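Methyltransferase FkbM (Methylobacillus flagellatus KT, PDB 2PY6) is probably a methyltransferase of the FkbM family whose particular substrate is not established. Local coordinates at residues D21-A26 / T189-L194; A165-N170 / F196-E201. All coordinates share one frame; numbering follows the deposited sequence.

Contact 1: residues D21-A26 / T189-L194; sequences DSFLAA and TLYAVL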
ATOM      1  N   ASP A  21     -25.915  31.665  21.008  1.00 29.72           N
ATOM      2  CA  ASP A  21     -27.136  31.248  21.656  1.00 30.42           C
ATOM      3  C   ASP A  21     -27.090  29.798  22.106  1.00 28.84           C
ATOM      4  O   ASP A  21     -27.449  29.493  23.253  1.00 27.40           O
ATOM      5  CB  ASP A  21     -28.329  31.495  20.745  1.00 31.47           C
ATOM      6  CG  ASP A  21     -28.616  32.977  20.562  1.00 28.11           C
ATOM      7  OD1 ASP A  21     -28.250  33.774  21.446  1.00 40.06           O
ATOM      8  OD2 ASP A  21     -29.248  33.338  19.560  1.00 41.05           O
ATOM      9  N   SER A  22     -26.669  28.910  21.214  1.00 28.87           N
ATOM     10  CA  SER A  22     -26.567  27.499  21.549  1.00 29.09           C
ATOM     11  C   SER A  22     -25.567  27.276  22.714  1.00 28.16           C
ATOM     12  O   SER A  22     -25.746  26.365  23.553  1.00 27.78           O
ATOM     13  CB  SER A  22     -26.239  26.661  20.291  1.00 28.63           C
ATOM     14  OG  SER A  22     -24.996  27.019  19.735  1.00 33.87           O
ATOM     15  N   PHE A  23     -24.523  28.107  22.772  1.00 26.92           N
ATOM     16  CA  PHE A  23     -23.510  28.032  23.841  1.00 26.05           C
ATOM     17  C   PHE A  23     -24.132  28.210  25.236  1.00 27.07           C
ATOM     18  O   PHE A  23     -23.886  27.401  26.150  1.00 27.24           O
ATOM     19  CB  PHE A  23     -22.371  29.065  23.594  1.00 24.55           C
ATOM     20  CG  PHE A  23     -21.504  29.371  24.809  1.00 25.97           C
ATOM     21  CD1 PHE A  23     -20.608  28.430  25.311  1.00 26.30           C
ATOM     22  CD2 PHE A  23     -21.557  30.624  25.419  1.00 29.07           C
ATOM     23  CE1 PHE A  23     -19.789  28.715  26.396  1.00 28.84           C
ATOM     24  CE2 PHE A  23     -20.732  30.926  26.492  1.00 29.77           C
ATOM     25  CZ  PHE A  23     -19.838  29.971  26.983  1.00 31.18           C
ATOM     26  N   LEU A  24     -24.921  29.255  25.382  1.00 27.76           N
ATOM     27  CA  LEU A  24     -25.551  29.577  26.647  1.00 29.70           C
ATOM     28  C   LEU A  24     -26.584  28.541  27.026  1.00 29.12           C
ATOM     29  O   LEU A  24     -26.642  28.123  28.175  1.00 30.74           O
ATOM     30  CB  LEU A  24     -26.171  30.971  26.577  1.00 33.15           C
ATOM     31  CG  LEU A  24     -25.175  32.118  26.435  1.00 33.13           C
ATOM     32  CD1 LEU A  24     -25.892  33.486  26.321  1.00 34.88           C
ATOM     33  CD2 LEU A  24     -24.216  32.130  27.599  1.00 38.11           C
ATOM     34  N   ALA A  25     -27.391  28.122  26.062  1.00 30.42           N
ATOM     35  CA  ALA A  25     -28.392  27.066  26.273  1.00 30.11           C
ATOM     36  C   ALA A  25     -27.738  25.736  26.665  1.00 30.44           C
ATOM     37  O   ALA A  25     -28.240  25.024  27.526  1.00 35.15           O
ATOM     38  CB  ALA A  25     -29.225  26.859  25.001  1.00 30.37           C
ATOM     39  N   ALA A  26     -26.639  25.381  26.016  1.00 29.74           N
ATOM     40  CA  ALA A  26     -25.955  24.134  26.348  1.00 30.69           C
ATOM     41  C   ALA A  26     -25.352  24.187  27.760  1.00 29.01           C
ATOM     42  O   ALA A  26     -25.393  23.225  28.507  1.00 28.90           O
ATOM     43  CB  ALA A  26     -24.907  23.830  25.337  1.00 29.71           C
ATOM     44  N   THR A 189     -15.664  30.443  15.731  1.00 29.24           N
ATOM     45  CA  THR A 189     -14.764  29.354  16.091  1.00 26.54           C
ATOM     46  C   THR A 189     -14.760  29.141  17.597  1.00 27.72           C
ATOM     47  O   THR A 189     -14.875  27.988  18.055  1.00 26.64           O
ATOM     48  CB  THR A 189     -13.366  29.627  15.569  1.00 26.80           C
ATOM     49  OG1 THR A 189     -13.407  29.692  14.134  1.00 26.45           O
ATOM     50  CG2 THR A 189     -12.393  28.555  16.028  1.00 28.82           C
ATOM     51  N   LEU A 190     -14.630  30.225  18.375  1.00 28.09           N
ATOM     52  CA  LEU A 190     -14.635  30.087  19.829  1.00 27.36           C
ATOM     53  C   LEU A 190     -15.864  29.344  20.301  1.00 27.82           C
ATOM     54  O   LEU A 190     -15.770  28.369  21.030  1.00 24.31           O
ATOM     55  CB  LEU A 190     -14.582  31.444  20.545  1.00 28.68           C
ATOM     56  CG  LEU A 190     -14.665  31.384  22.087  1.00 26.22           C
ATOM     57  CD1 LEU A 190     -13.441  30.620  22.651  1.00 29.23           C
ATOM     58  CD2 LEU A 190     -14.796  32.738  22.744  1.00 30.02           C
ATOM     59  N   TYR A 191     -17.041  29.846  19.905  1.00 28.91           N
ATOM     60  CA  TYR A 191     -18.293  29.237  20.320  1.00 24.38           C
ATOM     61  C   TYR A 191     -18.469  27.797  19.848  1.00 26.56           C
ATOM     62  O   TYR A 191     -18.978  26.970  20.599  1.00 27.97           O
ATOM     63  CB  TYR A 191     -19.484  30.097  19.952  1.00 27.52           C
ATOM     64  CG  TYR A 191     -19.613  31.368  20.793  1.00 27.35           C
ATOM     65  CD1 TYR A 191     -19.686  31.317  22.178  1.00 33.58           C
ATOM     66  CD2 TYR A 191     -19.719  32.607  20.192  1.00 34.02           C
ATOM     67  CE1 TYR A 191     -19.813  32.467  22.937  1.00 40.22           C
ATOM     68  CE2 TYR A 191     -19.845  33.756  20.937  1.00 31.06           C
ATOM     69  CZ  TYR A 191     -19.904  33.691  22.303  1.00 33.73           C
ATOM     70  OH  TYR A 191     -20.044  34.855  23.048  1.00 34.77           O
ATOM     71  N   ALA A 192     -17.958  27.475  18.658  1.00 26.90           N
ATOM     72  CA  ALA A 192     -18.009  26.106  18.116  1.00 29.27           C
ATOM     73  C   ALA A 192     -17.176  25.140  18.998  1.00 27.46           C
ATOM     74  O   ALA A 192     -17.618  24.049  19.356  1.00 26.09           O
ATOM     75  CB  ALA A 192     -17.532  26.104  16.651  1.00 26.91           C
ATOM     76  N   VAL A 193     -15.985  25.570  19.405  1.00 30.54           N
ATOM     77  CA  VAL A 193     -15.145  24.725  20.278  1.00 31.33           C
ATOM     78  C   VAL A 193     -15.772  24.485  21.662  1.00 31.27           C
ATOM     79  O   VAL A 193     -15.740  23.385  22.185  1.00 33.96           O
ATOM     80  CB  VAL A 193     -13.752  25.353  20.435  1.00 32.10           C
ATOM     81  CG1 VAL A 193     -12.912  24.634  21.549  1.00 34.93           C
ATOM     82  CG2 VAL A 193     -13.043  25.353  19.084  1.00 38.57           C
ATOM     83  N   LEU A 194     -16.302  25.543  22.257  1.00 31.01           N
ATOM     84  CA  LEU A 194     -16.953  25.457  23.549  1.00 29.90           C
ATOM     85  C   LEU A 194     -18.231  24.633  23.435  1.00 28.64           C
ATOM     86  O   LEU A 194     -18.545  23.875  24.339  1.00 34.44           O
ATOM     87  CB  LEU A 194     -17.253  26.843  24.085  1.00 28.42           C
ATOM     88  CG  LEU A 194     -16.072  27.806  24.247  1.00 31.43           C
ATOM     89  CD1 LEU A 194     -16.603  29.147  24.745  1.00 24.12           C
ATOM     90  CD2 LEU A 194     -14.951  27.298  25.176  1.00 29.23           C
TER
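Phe23 reaches from helix 19-32 onto helix 184-199 and meets two side chains there, Tyr191 and Leu194. The helices are close at this point, with the CA atoms of Phe23 and Tyr191 6.4 Å apart. Phe23 carries its ring anti to the backbone N (chi1 163°), and this rotation sends it across the interface. The CD2-CE2 half of the ring meets the tyrosine and the CD1-CE1 half the leucine, both from the same side of the ring plane. At the tyrosine, CD2 of Phe23 comes to 3.5 Å from CE1 of Tyr191, and CG of Phe23 lies 3.7 Å from CD1 of Tyr191. The ring centroids of Phe23 and Tyr191 are 5.3 Å apart with planes at 45°, an oblique aromatic pair. Tyr191 has its ring beside its own backbone N (chi1 -72°), which presents the CD1-CE1 side to the phenylalanine. At the leucine, CD1 of Leu194 packs 3.6 Å from CE1 of Phe23, and the leucine CB sits 3.9 Å from the same CE1. No hydrogen bond joins the two segments, and 161 Å² of surface is buried between them, so the evidence is for purely apolar packing. An alanine in place of Phe23 would remove the whole ring and would probably leave a gap against Tyr191 and the Leu194 methyl, with the tyrosine ring less restrained in its rotation. Helix 171-180 adds to the same core: Ile171 touches Phe23, Ala178 touches Tyr191 and Phe174 touches Leu194. Tyr191 and Leu194 are three residues apart, about one helical turn, and the aromatic side chain lodged against both is characteristic of the buried core of a helical bundle, here formed by helices 19-32, 171-180 and 184-199.

Contact 2: residues A165-N170 / F196-E201; sequences ADIVRN and FHLTCE. With EDO (1,2-ethanediol), chain C; EDO (1,2-ethanediol), chain F.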
ATOM      1  N   ALA A 165     -17.948  20.706  32.414  1.00 28.73           N
ATOM      2  CA  ALA A 165     -18.111  21.369  33.722  1.00 28.64           C
ATOM      3  C   ALA A 165     -17.208  22.589  33.919  1.00 26.82           C
ATOM      4  O   ALA A 165     -17.626  23.560  34.508  1.00 25.08           O
ATOM      5  CB  ALA A 165     -17.852  20.380  34.819  1.00 27.88           C
ATOM      6  N   ASP A 166     -15.966  22.490  33.452  1.00 27.43           N
ATOM      7  CA  ASP A 166     -14.993  23.601  33.477  1.00 29.95           C
ATOM      8  C   ASP A 166     -15.520  24.786  32.704  1.00 29.88           C
ATOM      9  O   ASP A 166     -15.384  25.934  33.136  1.00 27.81           O
ATOM     10  CB  ASP A 166     -13.672  23.197  32.791  1.00 27.10           C
ATOM     11  CG  ASP A 166     -12.793  22.328  33.672  1.00 36.39           C
ATOM     12  OD1 ASP A 166     -13.247  21.996  34.791  1.00 32.28           O
ATOM     13  OD2 ASP A 166     -11.653  21.985  33.251  1.00 40.47           O
ATOM     14  N   ILE A 167     -16.102  24.500  31.544  1.00 31.63           N
ATOM     15  CA  ILE A 167     -16.673  25.575  30.705  1.00 32.54           C
ATOM     16  C   ILE A 167     -17.856  26.236  31.379  1.00 30.09           C
ATOM     17  O   ILE A 167     -17.969  27.466  31.348  1.00 32.42           O
ATOM     18  CB  ILE A 167     -17.048  25.086  29.281  1.00 31.24           C
ATOM     19  CG1 ILE A 167     -15.761  24.678  28.547  1.00 35.05           C
ATOM     20  CG2 ILE A 167     -17.728  26.205  28.512  1.00 33.84           C
ATOM     21  CD1 ILE A 167     -15.990  23.821  27.382  1.00 31.71           C
ATOM     22  N   VAL A 168     -18.699  25.429  32.020  1.00 28.96           N
ATOM     23  CA  VAL A 168     -19.884  25.925  32.717  1.00 28.12           C
ATOM     24  C   VAL A 168     -19.506  26.859  33.876  1.00 28.86           C
ATOM     25  O   VAL A 168     -20.275  27.748  34.206  1.00 30.98           O
ATOM     26  CB  VAL A 168     -20.777  24.745  33.208  1.00 28.59           C
ATOM     27  CG1 VAL A 168     -21.915  25.210  34.131  1.00 29.37           C
ATOM     28  CG2 VAL A 168     -21.343  23.941  32.037  1.00 28.43           C
ATOM     29  N   ARG A 169     -18.333  26.655  34.483  1.00 30.63           N
ATOM     30  CA  ARG A 169     -17.842  27.503  35.589  1.00 32.86           C
ATOM     31  C   ARG A 169     -17.263  28.836  35.156  1.00 32.63           C
ATOM     32  O   ARG A 169     -17.088  29.716  35.998  1.00 31.18           O
ATOM     33  CB  ARG A 169     -16.750  26.797  36.421  1.00 34.18           C
ATOM     34  CG  ARG A 169     -17.273  25.999  37.616  1.00 38.97           C
ATOM     35  CD  ARG A 169     -16.119  25.452  38.547  1.00 36.98           C
ATOM     36  NE  ARG A 169     -15.340  24.405  37.900  1.00 41.97           N
ATOM     37  CZ  ARG A 169     -15.784  23.157  37.678  1.00 48.93           C
ATOM     38  NH1 ARG A 169     -17.026  22.783  38.032  1.00 40.03           N
ATOM     39  NH2 ARG A 169     -14.990  22.275  37.077  1.00 49.10           N
ATOM     40  N   ASN A 170     -16.976  28.981  33.858  1.00 32.63           N
ATOM     41  CA  ASN A 170     -16.323  30.150  33.317  1.00 29.65           C
ATOM     42  C   ASN A 170     -17.073  30.857  32.191  1.00 30.17           C
ATOM     43  O   ASN A 170     -16.448  31.502  31.334  1.00 31.06           O
ATOM     44  CB  ASN A 170     -14.952  29.710  32.840  1.00 33.53           C
ATOM     45  CG  ASN A 170     -14.045  29.286  33.982  1.00 35.39           C
ATOM     46  OD1 ASN A 170     -13.720  28.109  34.122  1.00 35.56           O
ATOM     47  ND2 ASN A 170     -13.653  30.237  34.808  1.00 26.62           N
ATOM     48  N   PHE A 196     -18.671  22.146  21.281  1.00 28.07           N
ATOM     49  CA  PHE A 196     -18.241  20.740  21.241  1.00 28.39           C
ATOM     50  C   PHE A 196     -18.058  20.110  22.654  1.00 27.76           C
ATOM     51  O   PHE A 196     -18.573  19.026  22.941  1.00 27.54           O
ATOM     52  CB  PHE A 196     -16.954  20.584  20.459  1.00 28.77           C
ATOM     53  CG  PHE A 196     -16.267  19.265  20.715  1.00 27.14           C
ATOM     54  CD1 PHE A 196     -16.805  18.101  20.235  1.00 21.31           C
ATOM     55  CD2 PHE A 196     -15.103  19.207  21.481  1.00 30.55           C
ATOM     56  CE1 PHE A 196     -16.165  16.894  20.475  1.00 33.66           C
ATOM     57  CE2 PHE A 196     -14.470  18.011  21.731  1.00 36.20           C
ATOM     58  CZ  PHE A 196     -14.989  16.860  21.212  1.00 27.21           C
ATOM     59  N   HIS A 197     -17.313  20.801  23.510  1.00 27.90           N
ATOM     60  CA  HIS A 197     -17.079  20.377  24.884  1.00 28.91           C
ATOM     61  C   HIS A 197     -18.374  20.326  25.709  1.00 29.47           C
ATOM     62  O   HIS A 197     -18.558  19.421  26.493  1.00 26.37           O
ATOM     63  CB  HIS A 197     -16.029  21.266  25.587  1.00 33.71           C
ATOM     64  CG  HIS A 197     -14.659  21.209  24.965  1.00 32.59           C
ATOM     65  ND1 HIS A 197     -13.873  20.078  24.985  1.00 32.78           N
ATOM     66  CD2 HIS A 197     -13.947  22.149  24.295  1.00 38.36           C
ATOM     67  CE1 HIS A 197     -12.750  20.312  24.327  1.00 33.85           C
ATOM     68  NE2 HIS A 197     -12.769  21.564  23.901  1.00 32.94           N
ATOM     69  N   LEU A 198     -19.281  21.285  25.534  1.00 28.19           N
ATOM     70  CA  LEU A 198     -20.530  21.255  26.298  1.00 25.89           C
ATOM     71  C   LEU A 198     -21.478  20.118  25.868  1.00 26.76           C
ATOM     72  O   LEU A 198     -22.163  19.553  26.691  1.00 21.97           O
ATOM     73  CB  LEU A 198     -21.267  22.593  26.207  1.00 22.48           C
ATOM     74  CG  LEU A 198     -20.621  23.792  26.892  1.00 19.68           C
ATOM     75  CD1 LEU A 198     -21.307  25.068  26.488  1.00 20.70           C
ATOM     76  CD2 LEU A 198     -20.629  23.626  28.383  1.00 20.69           C
ATOM     77  N   THR A 199     -21.493  19.807  24.577  1.00 25.91           N
ATOM     78  CA  THR A 199     -22.439  18.857  24.006  1.00 27.89           C
ATOM     79  C   THR A 199     -21.921  17.498  23.595  1.00 27.31           C
ATOM     80  O   THR A 199     -22.740  16.599  23.395  1.00 26.55           O
ATOM     81  CB  THR A 199     -23.028  19.412  22.709  1.00 26.30           C
ATOM     82  OG1 THR A 199     -21.998  19.537  21.739  1.00 29.45           O
ATOM     83  CG2 THR A 199     -23.684  20.779  22.940  1.00 31.31           C
ATOM     84  N   CYS A 200     -20.600  17.364  23.453  1.00 27.43           N
ATOM     85  CA  CYS A 200     -19.929  16.138  22.953  1.00 29.08           C
ATOM     86  C   CYS A 200     -20.225  15.905  21.465  1.00 29.12           C
ATOM     87  O   CYS A 200     -20.089  14.801  21.002  1.00 31.05           O
ATOM     88  CB  CYS A 200     -20.342  14.870  23.724  1.00 31.63           C
ATOM     89  SG  CYS A 200     -20.178  14.921  25.498  1.00 29.62           S
ATOM     90  N   GLU A 201     -20.611  16.950  20.732  1.00 29.23           N
ATOM     91  CA  GLU A 201     -20.991  16.850  19.335  1.00 29.21           C
ATOM     92  C   GLU A 201     -19.890  17.372  18.419  1.00 28.61           C
ATOM     93  O   GLU A 201     -19.730  18.579  18.267  1.00 31.04           O
ATOM     94  CB  GLU A 201     -22.306  17.633  19.067  1.00 30.60           C
ATOM     95  CG  GLU A 201     -22.705  17.705  17.576  1.00 31.43           C
ATOM     96  CD  GLU A 201     -22.734  16.336  16.867  1.00 32.48           C
ATOM     97  OE1 GLU A 201     -23.635  15.537  17.127  1.00 32.00           O
ATOM     98  OE2 GLU A 201     -21.871  16.077  16.008  1.00 37.27           O
TER
HETATM   99  C1  EDO C 410     -16.676  16.894  26.373  1.00 32.09           C
HETATM  100  O1  EDO C 410     -17.621  16.628  25.374  1.00 43.26           O
HETATM  101  C2  EDO C 410     -15.266  16.927  25.788  1.00 34.76           C
HETATM  102  O2  EDO C 410     -14.549  18.062  26.301  1.00 21.36           O
HETATM  103  C1  EDO F 413     -21.616  22.959  39.775  1.00 39.18           C
HETATM  104  O1  EDO F 413     -22.100  21.865  40.550  1.00 23.81           O
HETATM  105  C2  EDO F 413     -20.334  23.651  40.251  1.00 34.01           C
HETATM  106  O2  EDO F 413     -19.285  23.334  39.345  1.00 43.25           O
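A helix-to-helix packing contact joins the end of helix 164-169 to the last turn of helix 184-199, and its apolar centre is formed by Ile167, Val168 and Leu198. The CA atoms of Ile167 and Leu198 are 7.3 Å apart. Leu198 has CG beside its backbone N (chi1 -68°), and its CD2 methyl does the touching: it lies 3.9 Å from CG2 of Ile167 and 3.7 Å from CG2 of Val168. One leucine methyl thus meets a branch from each of two successive residues. The modelled approach of CD1 of Ile167 to His197 is doubtful. No hydrogen bond links the segments. The bundle continues around this core, since Phe23 of helix 19-32 touches both Ile167 and Leu198, while Leu30 and Ala31 touch Val168. Polar groups gather at its margins. ND1 of His197 and O2 of a 1,2-ethanediol, probably from the crystallisation liquor, are 2.5 Å apart in a nearly straight hydrogen bond (170°) at the imidazole edge, with the donor undetermined. CD2 of Phe196 lies 3.8 Å above one face of that imidazole, and the ring of Trp163 stacks with it. On helix 164-169, NH2 of Arg169 forms a salt bridge with OD1 of Asp166 at 2.9 Å, although the hydrogen bond within it is weak. A second ethanediol accepts from NH1 of Arg169, its O2 2.7 Å away at the guanidinium edge. Where helix 184-199 ends, OG1 of Thr199 accepts from N of Glu201 at 3.1 Å, an ST turn, and Cys200 takes a positive phi of 69°. Just beyond, OE1 of Glu201 makes a salt bridge to Lys249 of a neighbouring subunit.

From the N terminus, the chain enters contact 1 on helix 19-32, then passes through the mixed sheet that includes strands 54-58 and 114-118 before reaching helix 164-169, the first half of contact 2. Helix 184-199 then supplies both second halves, 189-194 before 196-201. The segments therefore alternate and the two closures cross: contact 1 spans 162 intervening residues, including that sheet, and contact 2 spans 25, mostly helical. Their centres are about 9 Å apart and they touch directly, with CE1 of Phe23 3.9 Å from CG2 of Ile167. Together they tie the N-terminal helix to the helices preceding the second large sheet, whose first strand along the chain is 229-233.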